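Local coordinates for 6-phosphogluconate dehydratase (PDB 2GP4), which probably catalyses dehydration of 6-phosphogluconate to 2-keto-3-deoxy-6-phosphogluconate, a step of the Entner-Doudoroff pathway, and is captured here without its iron-sulfur cluster, at residues Val524-Asp529 / Gly537-Ala542; Tyr401-Lys406 / Trp414-Thr419; Leu147-Ile152 / Gly617-Ser622. All blocks are in the same frame, centred on the assembly; numbering follows the deposited sequence.

Contact 1 (Val524-Asp529 / Gly537-Ala542); sequences VALMTD and GKVPAA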
loop_
_atom_site.group_PDB
_atom_site.type_symbol
_atom_site.label_atom_id
_atom_site.label_comp_id
_atom_site.label_asym_id
_atom_site.label_seq_id
_atom_site.Cartn_x
_atom_site.Cartn_y
_atom_site.Cartn_z
ATOM N N VAL A 524 27.256 -3.236 -2.773
ATOM C CA VAL A 524 26.420 -2.674 -3.828
ATOM C C VAL A 524 25.103 -2.122 -3.304
ATOM O O VAL A 524 24.572 -2.607 -2.307
ATOM C CB VAL A 524 26.141 -3.709 -4.951
ATOM C CG1 VAL A 524 27.412 -4.010 -5.715
ATOM C CG2 VAL A 524 25.524 -4.992 -4.386
ATOM N N ALA A 525 24.582 -1.108 -3.990
ATOM C CA ALA A 525 23.283 -0.531 -3.652
ATOM C C ALA A 525 22.559 -0.032 -4.888
ATOM O O ALA A 525 23.179 0.222 -5.925
ATOM C CB ALA A 525 23.434 0.586 -2.641
ATOM N N LEU A 526 21.238 0.078 -4.767
ATOM C CA LEU A 526 20.383 0.616 -5.811
ATOM C C LEU A 526 19.888 1.993 -5.428
ATOM O O LEU A 526 19.568 2.243 -4.272
ATOM C CB LEU A 526 19.159 -0.271 -6.025
ATOM C CG LEU A 526 19.145 -1.410 -7.042
ATOM C CD1 LEU A 526 19.799 -0.998 -8.360
ATOM C CD2 LEU A 526 19.787 -2.641 -6.466
HETATM N N MSE A 527 19.817 2.877 -6.416
HETATM C CA MSE A 527 19.157 4.158 -6.254
HETATM C C MSE A 527 18.326 4.445 -7.496
HETATM O O MSE A 527 18.849 4.476 -8.607
HETATM C CB MSE A 527 20.172 5.272 -6.008
HETATM C CG MSE A 527 19.538 6.565 -5.509
HETATM SE SE MSE A 527 20.852 7.990 -5.351
HETATM C CE MSE A 527 22.172 6.967 -4.365
ATOM N N THR A 528 17.025 4.638 -7.302
ATOM C CA THR A 528 16.137 4.943 -8.420
ATOM C C THR A 528 15.044 5.934 -8.034
ATOM O O THR A 528 14.632 6.006 -6.872
ATOM C CB THR A 528 15.526 3.651 -9.057
ATOM O OG1 THR A 528 14.809 3.989 -10.250
ATOM C CG2 THR A 528 14.597 2.920 -8.079
ATOM N N ASP A 529 14.598 6.709 -9.017
ATOM C CA ASP A 529 13.435 7.579 -8.836
ATOM C C ASP A 529 12.150 6.790 -9.050
ATOM O O ASP A 529 11.043 7.313 -8.886
ATOM C CB ASP A 529 13.498 8.813 -9.747
ATOM C CG ASP A 529 13.879 8.486 -11.186
ATOM O OD1 ASP A 529 13.822 7.303 -11.598
ATOM O OD2 ASP A 529 14.231 9.440 -11.918
ATOM N N GLY A 537 14.182 -6.668 -0.591
ATOM C CA GLY A 537 15.378 -7.395 -0.982
ATOM C C GLY A 537 16.483 -7.339 0.062
ATOM O O GLY A 537 16.351 -6.672 1.095
ATOM N N LYS A 538 17.574 -8.051 -0.220
ATOM C CA LYS A 538 18.741 -8.097 0.659
ATOM C C LYS A 538 19.759 -7.008 0.301
ATOM O O LYS A 538 20.691 -6.732 1.059
ATOM C CB LYS A 538 19.392 -9.483 0.611
ATOM C CG LYS A 538 19.992 -9.863 -0.749
ATOM C CD LYS A 538 20.416 -11.325 -0.773
ATOM C CE LYS A 538 20.639 -11.815 -2.189
ATOM N NZ LYS A 538 21.246 -13.178 -2.205
ATOM N N VAL A 539 19.575 -6.396 -0.863
ATOM C CA VAL A 539 20.449 -5.321 -1.307
ATOM C C VAL A 539 19.821 -3.987 -0.916
ATOM O O VAL A 539 18.630 -3.774 -1.160
ATOM C CB VAL A 539 20.696 -5.405 -2.829
ATOM C CG1 VAL A 539 21.354 -4.131 -3.359
ATOM C CG2 VAL A 539 21.548 -6.628 -3.152
ATOM N N PRO A 540 20.610 -3.090 -0.291
ATOM C CA PRO A 540 20.059 -1.785 0.074
ATOM C C PRO A 540 19.591 -1.050 -1.174
ATOM O O PRO A 540 20.357 -0.898 -2.134
ATOM C CB PRO A 540 21.256 -1.057 0.707
ATOM C CG PRO A 540 22.463 -1.784 0.191
ATOM C CD PRO A 540 22.031 -3.208 0.095
ATOM N N ALA A 541 18.334 -0.619 -1.165
ATOM C CA ALA A 541 17.769 0.084 -2.315
ATOM C C ALA A 541 17.067 1.377 -1.899
ATOM O O ALA A 541 16.071 1.346 -1.179
ATOM C CB ALA A 541 16.817 -0.830 -3.070
ATOM N N ALA A 542 17.606 2.511 -2.338
ATOM C CA ALA A 542 16.935 3.793 -2.163
ATOM C C ALA A 542 15.971 3.986 -3.326
ATOM O O ALA A 542 16.396 4.087 -4.472
ATOM C CB ALA A 542 17.938 4.916 -2.096
#
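The P540 ring rests with CG and CD on the V524 carbonyl oxygen, CG standing 3.4 Å from V524 O, and A525 CB lies beside the same CG. From here the backbones pair. L526 N donates to P540 O at 2.9 Å, while the CA of A525 lies beside that oxygen at 3.3 Å. A542 N in turn donates to L526 O across 2.8 Å; the CA of A541 makes a CA-H...O contact with this oxygen too. The third bond runs from T528 N to A542 O, and together they set a parallel register in which L526 pairs with A541 and M527 with A542.

On the face of the sheet carrying L526 and A541, their CB atoms meet at 3.8 Å. Farther back, V539, in the loop before the strand, brings its CG1 to 3.8 Å from L526 CD2; with CG1 anti to the backbone N (chi1 168°), this branch also reaches the V524 carbonyl. The other face carries selenomethionine M527, whose CG passes 4.1 Å from A542 CB.

T528 OG1 turns elsewhere, to V494 O. Strand 524-528 is thus enclosed between 541-546 and 490-494 in the mixed sheet of the C-terminal domain; helix 511-519 covers V524, L526, V539 and P540, while A525 and M527 meet V566 and I564 of strand 563-567.

Contact 2 (Tyr401-Lys406 / Trp414-Thr419); sequences YTQEPK and WVDGPT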
loop_
_atom_site.group_PDB
_atom_site.type_symbol
_atom_site.label_atom_id
_atom_site.label_comp_id
_atom_site.label_asym_id
_atom_site.label_seq_id
_atom_site.Cartn_x
_atom_site.Cartn_y
_atom_site.Cartn_z
ATOM N N TYR A 401 -13.105 -6.162 14.968
ATOM C CA TYR A 401 -12.311 -6.793 13.925
ATOM C C TYR A 401 -11.393 -7.896 14.448
ATOM O O TYR A 401 -10.639 -8.497 13.686
ATOM C CB TYR A 401 -11.575 -5.732 13.093
ATOM C CG TYR A 401 -12.516 -5.070 12.129
ATOM C CD1 TYR A 401 -13.397 -4.081 12.558
ATOM C CD2 TYR A 401 -12.576 -5.476 10.802
ATOM C CE1 TYR A 401 -14.292 -3.495 11.686
ATOM C CE2 TYR A 401 -13.470 -4.892 9.914
ATOM C CZ TYR A 401 -14.327 -3.902 10.363
ATOM O OH TYR A 401 -15.221 -3.309 9.498
ATOM N N THR A 402 -11.493 -8.179 15.743
ATOM C CA THR A 402 -10.854 -9.359 16.336
ATOM C C THR A 402 -11.798 -10.559 16.281
ATOM O O THR A 402 -11.462 -11.643 16.754
ATOM C CB THR A 402 -10.411 -9.119 17.800
ATOM O OG1 THR A 402 -11.563 -8.982 18.647
ATOM C CG2 THR A 402 -9.543 -7.880 17.905
ATOM N N GLN A 403 -12.981 -10.353 15.711
ATOM C CA GLN A 403 -13.966 -11.422 15.562
ATOM C C GLN A 403 -14.034 -11.950 14.129
ATOM O O GLN A 403 -13.730 -11.232 13.169
ATOM C CB GLN A 403 -15.350 -10.962 16.022
ATOM C CG GLN A 403 -15.479 -10.742 17.517
ATOM C CD GLN A 403 -16.889 -11.017 18.024
ATOM O OE1 GLN A 403 -17.879 -10.651 17.381
ATOM N NE2 GLN A 403 -16.984 -11.670 19.178
ATOM N N GLU A 404 -14.448 -13.207 13.998
ATOM C CA GLU A 404 -14.439 -13.906 12.719
ATOM C C GLU A 404 -15.826 -14.411 12.351
ATOM O O GLU A 404 -16.538 -14.933 13.211
ATOM C CB GLU A 404 -13.467 -15.088 12.758
ATOM C CG GLU A 404 -12.012 -14.710 12.937
ATOM C CD GLU A 404 -11.075 -15.902 12.786
ATOM O OE1 GLU A 404 -11.268 -16.925 13.484
ATOM O OE2 GLU A 404 -10.137 -15.807 11.963
ATOM N N PRO A 405 -16.208 -14.266 11.065
ATOM C CA PRO A 405 -17.508 -14.737 10.603
ATOM C C PRO A 405 -17.571 -16.255 10.478
ATOM O O PRO A 405 -16.593 -16.896 10.102
ATOM C CB PRO A 405 -17.657 -14.074 9.233
ATOM C CG PRO A 405 -16.259 -13.845 8.765
ATOM C CD PRO A 405 -15.424 -13.638 9.982
ATOM N N LYS A 406 -18.729 -16.811 10.810
ATOM C CA LYS A 406 -18.977 -18.241 10.723
ATOM C C LYS A 406 -20.385 -18.462 10.213
ATOM O O LYS A 406 -21.280 -17.666 10.491
ATOM C CB LYS A 406 -18.830 -18.911 12.099
ATOM C CG LYS A 406 -17.423 -18.909 12.686
ATOM C CD LYS A 406 -16.567 -20.036 12.138
ATOM C CE LYS A 406 -15.257 -20.125 12.898
ATOM N NZ LYS A 406 -14.217 -20.831 12.113
ATOM N N TRP A 414 -20.767 -13.943 14.155
ATOM C CA TRP A 414 -19.389 -13.545 14.427
ATOM C C TRP A 414 -18.936 -14.106 15.776
ATOM O O TRP A 414 -19.636 -13.982 16.782
ATOM C CB TRP A 414 -19.231 -12.024 14.343
ATOM C CG TRP A 414 -18.879 -11.548 12.947
ATOM C CD1 TRP A 414 -17.622 -11.347 12.445
ATOM C CD2 TRP A 414 -19.788 -11.233 11.882
ATOM N NE1 TRP A 414 -17.692 -10.924 11.142
ATOM C CE2 TRP A 414 -19.007 -10.843 10.768
ATOM C CE3 TRP A 414 -21.185 -11.244 11.758
ATOM C CZ2 TRP A 414 -19.577 -10.465 9.541
ATOM C CZ3 TRP A 414 -21.755 -10.868 10.535
ATOM C CH2 TRP A 414 -20.947 -10.483 9.444
ATOM N N VAL A 415 -17.778 -14.761 15.774
ATOM C CA VAL A 415 -17.251 -15.419 16.972
ATOM C C VAL A 415 -15.870 -14.871 17.331
ATOM O O VAL A 415 -15.233 -14.212 16.511
ATOM C CB VAL A 415 -17.184 -16.969 16.809
ATOM C CG1 VAL A 415 -18.581 -17.558 16.638
ATOM C CG2 VAL A 415 -16.299 -17.353 15.638
ATOM N N ASP A 416 -15.416 -15.142 18.552
ATOM C CA ASP A 416 -14.099 -14.706 19.004
ATOM C C ASP A 416 -12.987 -15.331 18.173
ATOM O O ASP A 416 -12.981 -16.540 17.940
ATOM C CB ASP A 416 -13.885 -15.046 20.478
ATOM C CG ASP A 416 -14.349 -13.940 21.417
ATOM O OD1 ASP A 416 -15.127 -13.051 20.998
ATOM O OD2 ASP A 416 -13.926 -13.969 22.591
ATOM N N GLY A 417 -12.061 -14.490 17.718
ATOM C CA GLY A 417 -10.889 -14.948 16.987
ATOM C C GLY A 417 -9.821 -15.509 17.909
ATOM O O GLY A 417 -9.945 -15.415 19.135
ATOM N N PRO A 418 -8.757 -16.091 17.326
ATOM C CA PRO A 418 -7.652 -16.706 18.082
ATOM C C PRO A 418 -6.810 -15.713 18.898
ATOM O O PRO A 418 -6.745 -14.527 18.559
ATOM C CB PRO A 418 -6.800 -17.354 16.992
ATOM C CG PRO A 418 -7.138 -16.605 15.740
ATOM C CD PRO A 418 -8.562 -16.200 15.867
ATOM N N THR A 419 -6.180 -16.214 19.962
ATOM C CA THR A 419 -5.340 -15.407 20.854
ATOM C C THR A 419 -3.887 -15.872 20.800
ATOM O O THR A 419 -2.986 -15.209 21.324
ATOM C CB THR A 419 -5.812 -15.489 22.327
ATOM O OG1 THR A 419 -5.799 -16.857 22.760
ATOM C CG2 THR A 419 -7.215 -14.908 22.496
HETATM O O HOH W 1 -10.259 -12.493 19.744
HETATM O O HOH W 2 -12.029 -17.892 15.795
#
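Q403 NE2 donates to D416 OD1 across 2.9 Å, approaching nearly along the C-O axis of the carboxylate; the acceptor lies in the amide plane, although amide and carboxylate are turned 69° apart. The other amide atom, OE1, rests against W414 CB. One residue further, E404 and V415 form an antiparallel hydrogen-bonded pair, from E404 N to V415 O (2.8 Å) and from V415 N to E404 O (2.9 Å).

On one side of the hairpin P405 lies over the W414 indole: its CB is 4.0 Å from the centroid of the five-membered ring, a CH-pi contact offset toward the rim, and Q403 O sits at the ring edge in plane. On the other side K406 CG lies 3.5 Å from V415 CG2, and the bend at chi2 (-82°) keeps the chain beyond CG close enough for CE to touch the same methyl; E404 OE1 lies against P418 CD. A water held by E404 OE1 at 2.6 Å also donates to D416 O, and a weak bond from G417 N to T402 O closes the open end of the hairpin.

Second-shell partners fix the polar ends: W414 NE1 donates to P262 O, and K406 NZ to L228 O. Strands 403-408 and 411-416 form a small two-stranded antiparallel sheet near the surface, with P405 and W414 against L277 of helix 272-287 and E404 and T402 touching helix 372-383.

Contact 3 (Leu147-Ile152 / Gly617-Ser622); sequences LSREVI and GARSTS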
loop_
_atom_site.group_PDB
_atom_site.type_symbol
_atom_site.label_atom_id
_atom_site.label_comp_id
_atom_site.label_asym_id
_atom_site.label_seq_id
_atom_site.Cartn_x
_atom_site.Cartn_y
_atom_site.Cartn_z
ATOM N N LEU A 147 -1.060 4.752 -13.300
ATOM C CA LEU A 147 -2.010 5.620 -13.962
ATOM C C LEU A 147 -3.436 5.080 -13.957
ATOM O O LEU A 147 -4.387 5.864 -13.973
ATOM C CB LEU A 147 -1.558 5.889 -15.399
ATOM C CG LEU A 147 -0.499 6.975 -15.592
ATOM C CD1 LEU A 147 0.170 6.819 -16.939
ATOM C CD2 LEU A 147 -1.115 8.367 -15.431
ATOM N N SER A 148 -3.585 3.754 -13.938
ATOM C CA SER A 148 -4.911 3.128 -13.903
ATOM C C SER A 148 -5.666 3.366 -12.590
ATOM O O SER A 148 -6.894 3.314 -12.566
ATOM C CB SER A 148 -4.823 1.628 -14.184
ATOM O OG SER A 148 -4.138 0.957 -13.144
ATOM N N ARG A 149 -4.931 3.611 -11.508
ATOM C CA ARG A 149 -5.549 4.013 -10.244
ATOM C C ARG A 149 -6.317 5.318 -10.425
ATOM O O ARG A 149 -7.452 5.440 -9.968
ATOM C CB ARG A 149 -4.507 4.171 -9.133
ATOM C CG ARG A 149 -5.094 4.653 -7.810
ATOM C CD ARG A 149 -4.011 5.111 -6.858
ATOM N NE ARG A 149 -3.501 6.439 -7.196
ATOM C CZ ARG A 149 -2.473 7.034 -6.593
ATOM N NH1 ARG A 149 -1.809 6.426 -5.612
ATOM N NH2 ARG A 149 -2.100 8.245 -6.985
ATOM N N GLU A 150 -5.695 6.281 -11.102
ATOM C CA GLU A 150 -6.324 7.571 -11.360
ATOM C C GLU A 150 -7.552 7.399 -12.257
ATOM O O GLU A 150 -8.592 8.049 -12.039
ATOM C CB GLU A 150 -5.323 8.560 -11.971
ATOM C CG GLU A 150 -4.047 8.773 -11.130
ATOM C CD GLU A 150 -4.341 9.436 -9.796
ATOM O OE1 GLU A 150 -4.444 10.679 -9.764
ATOM O OE2 GLU A 150 -4.483 8.716 -8.782
ATOM N N VAL A 151 -7.434 6.504 -13.241
ATOM C CA VAL A 151 -8.533 6.212 -14.155
ATOM C C VAL A 151 -9.707 5.582 -13.402
ATOM O O VAL A 151 -10.847 5.998 -13.597
ATOM C CB VAL A 151 -8.082 5.338 -15.351
ATOM C CG1 VAL A 151 -9.268 5.006 -16.263
ATOM C CG2 VAL A 151 -6.989 6.039 -16.140
ATOM N N ILE A 152 -9.417 4.603 -12.539
ATOM C CA ILE A 152 -10.429 3.942 -11.677
ATOM C C ILE A 152 -11.145 4.948 -10.758
ATOM O O ILE A 152 -12.370 4.906 -10.623
ATOM C CB ILE A 152 -9.801 2.776 -10.835
ATOM C CG1 ILE A 152 -9.433 1.595 -11.743
ATOM C CG2 ILE A 152 -10.740 2.305 -9.706
ATOM C CD1 ILE A 152 -8.341 0.693 -11.180
ATOM N N GLY A 617 1.730 10.928 -2.932
ATOM C CA GLY A 617 0.807 9.901 -3.404
ATOM C C GLY A 617 0.799 9.650 -4.899
ATOM O O GLY A 617 0.003 8.845 -5.384
ATOM N N ALA A 618 1.688 10.326 -5.627
ATOM C CA ALA A 618 1.697 10.307 -7.099
ATOM C C ALA A 618 0.303 10.555 -7.689
ATOM O O ALA A 618 -0.190 9.792 -8.535
ATOM C CB ALA A 618 2.304 9.008 -7.628
ATOM N N ARG A 619 -0.320 11.632 -7.219
ATOM C CA ARG A 619 -1.676 12.015 -7.608
ATOM C C ARG A 619 -1.638 12.842 -8.880
ATOM O O ARG A 619 -0.675 13.564 -9.123
ATOM C CB ARG A 619 -2.332 12.876 -6.522
ATOM C CG ARG A 619 -2.401 12.279 -5.119
ATOM C CD ARG A 619 -3.244 13.166 -4.199
ATOM N NE ARG A 619 -2.669 14.505 -4.052
ATOM C CZ ARG A 619 -3.376 15.630 -3.961
ATOM N NH1 ARG A 619 -4.701 15.603 -4.011
ATOM N NH2 ARG A 619 -2.753 16.790 -3.829
ATOM N N SER A 620 -2.692 12.735 -9.683
ATOM C CA SER A 620 -2.955 13.694 -10.749
ATOM C C SER A 620 -4.224 14.464 -10.383
ATOM O O SER A 620 -4.532 15.504 -10.968
ATOM C CB SER A 620 -3.115 12.992 -12.101
ATOM O OG SER A 620 -4.217 12.096 -12.082
ATOM N N THR A 621 -4.949 13.942 -9.398
ATOM C CA THR A 621 -6.222 14.526 -8.981
ATOM C C THR A 621 -6.033 15.608 -7.920
ATOM O O THR A 621 -4.943 15.765 -7.359
ATOM C CB THR A 621 -7.193 13.450 -8.440
ATOM O OG1 THR A 621 -6.568 12.737 -7.363
ATOM C CG2 THR A 621 -7.583 12.465 -9.536
ATOM N N SER A 622 -7.101 16.364 -7.679
ATOM C CA SER A 622 -7.158 17.331 -6.593
ATOM C C SER A 622 -8.126 16.854 -5.524
ATOM O O SER A 622 -9.061 16.109 -5.813
ATOM C CB SER A 622 -7.613 18.689 -7.109
ATOM O OG SER A 622 -6.638 19.241 -7.962
HETATM O O HOH W 3 -5.506 10.296 -6.931
#
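R149 reaches G617 with its CG anti to the backbone N (chi1 177°) and a bend at chi3 (78°) that turns the guanidinium edge to the loop. E150 reaches S620 by a different route: CG sits beside its own backbone N, and a folded chi2 (-65°) curls the carboxylate back beside the arginine. NH2 and NH1 of R149 then grip G617 O end-on, at 2.7 and 3.0 Å, with the oxygen in the guanidinium plane.

The same arginine holds its neighbour side-on, NE and NH2 both donating to E150 OE2 in a salt bridge (NE to OE2 2.9 Å). That leaves OE1 for the loop: S620 N approaches it from above the carboxylate plane at 2.7 Å, and S620 OG donates to the anti lone pair of E150 OE1. A water links E150 OE2 to T621 OG1. R149 and E150 are themselves buried, and the salt bridge probably offsets both charges; R149 NH1 is also hydrogen-bonded to H326 ND1, which helps hold the guanidinium.

What results is a helix surface presenting a salt-bridged Arg-Glu pair: the arginine donates to a loop carbonyl and the glutamate accepts from a loop amide and a serine hydroxyl, joining the C-terminal tail after helix 605-609 to helix 145-160 of the largely helical N-terminal domain.

In the fold
From the N terminus, the chain first reaches 147-152, which opens the loop that contact 3 will close only at 617-622, 465 residues later. Within that long excursion the other two contacts close in series. Contact 2 completes a short beta hairpin, 401-406 to 414-419; contact 1 follows, setting strand 524-528 beside the start of strand 541-546, in parallel, across a connection without helix or strand. No two of the loops cross. Contacts 1 and 2 lie on opposite sides of the chain's centre, their own centres about 40 Å apart; each closes a short loop, one in the mixed sheet and one in the hairpin, whereas contact 3 brings the tail back to an early helix.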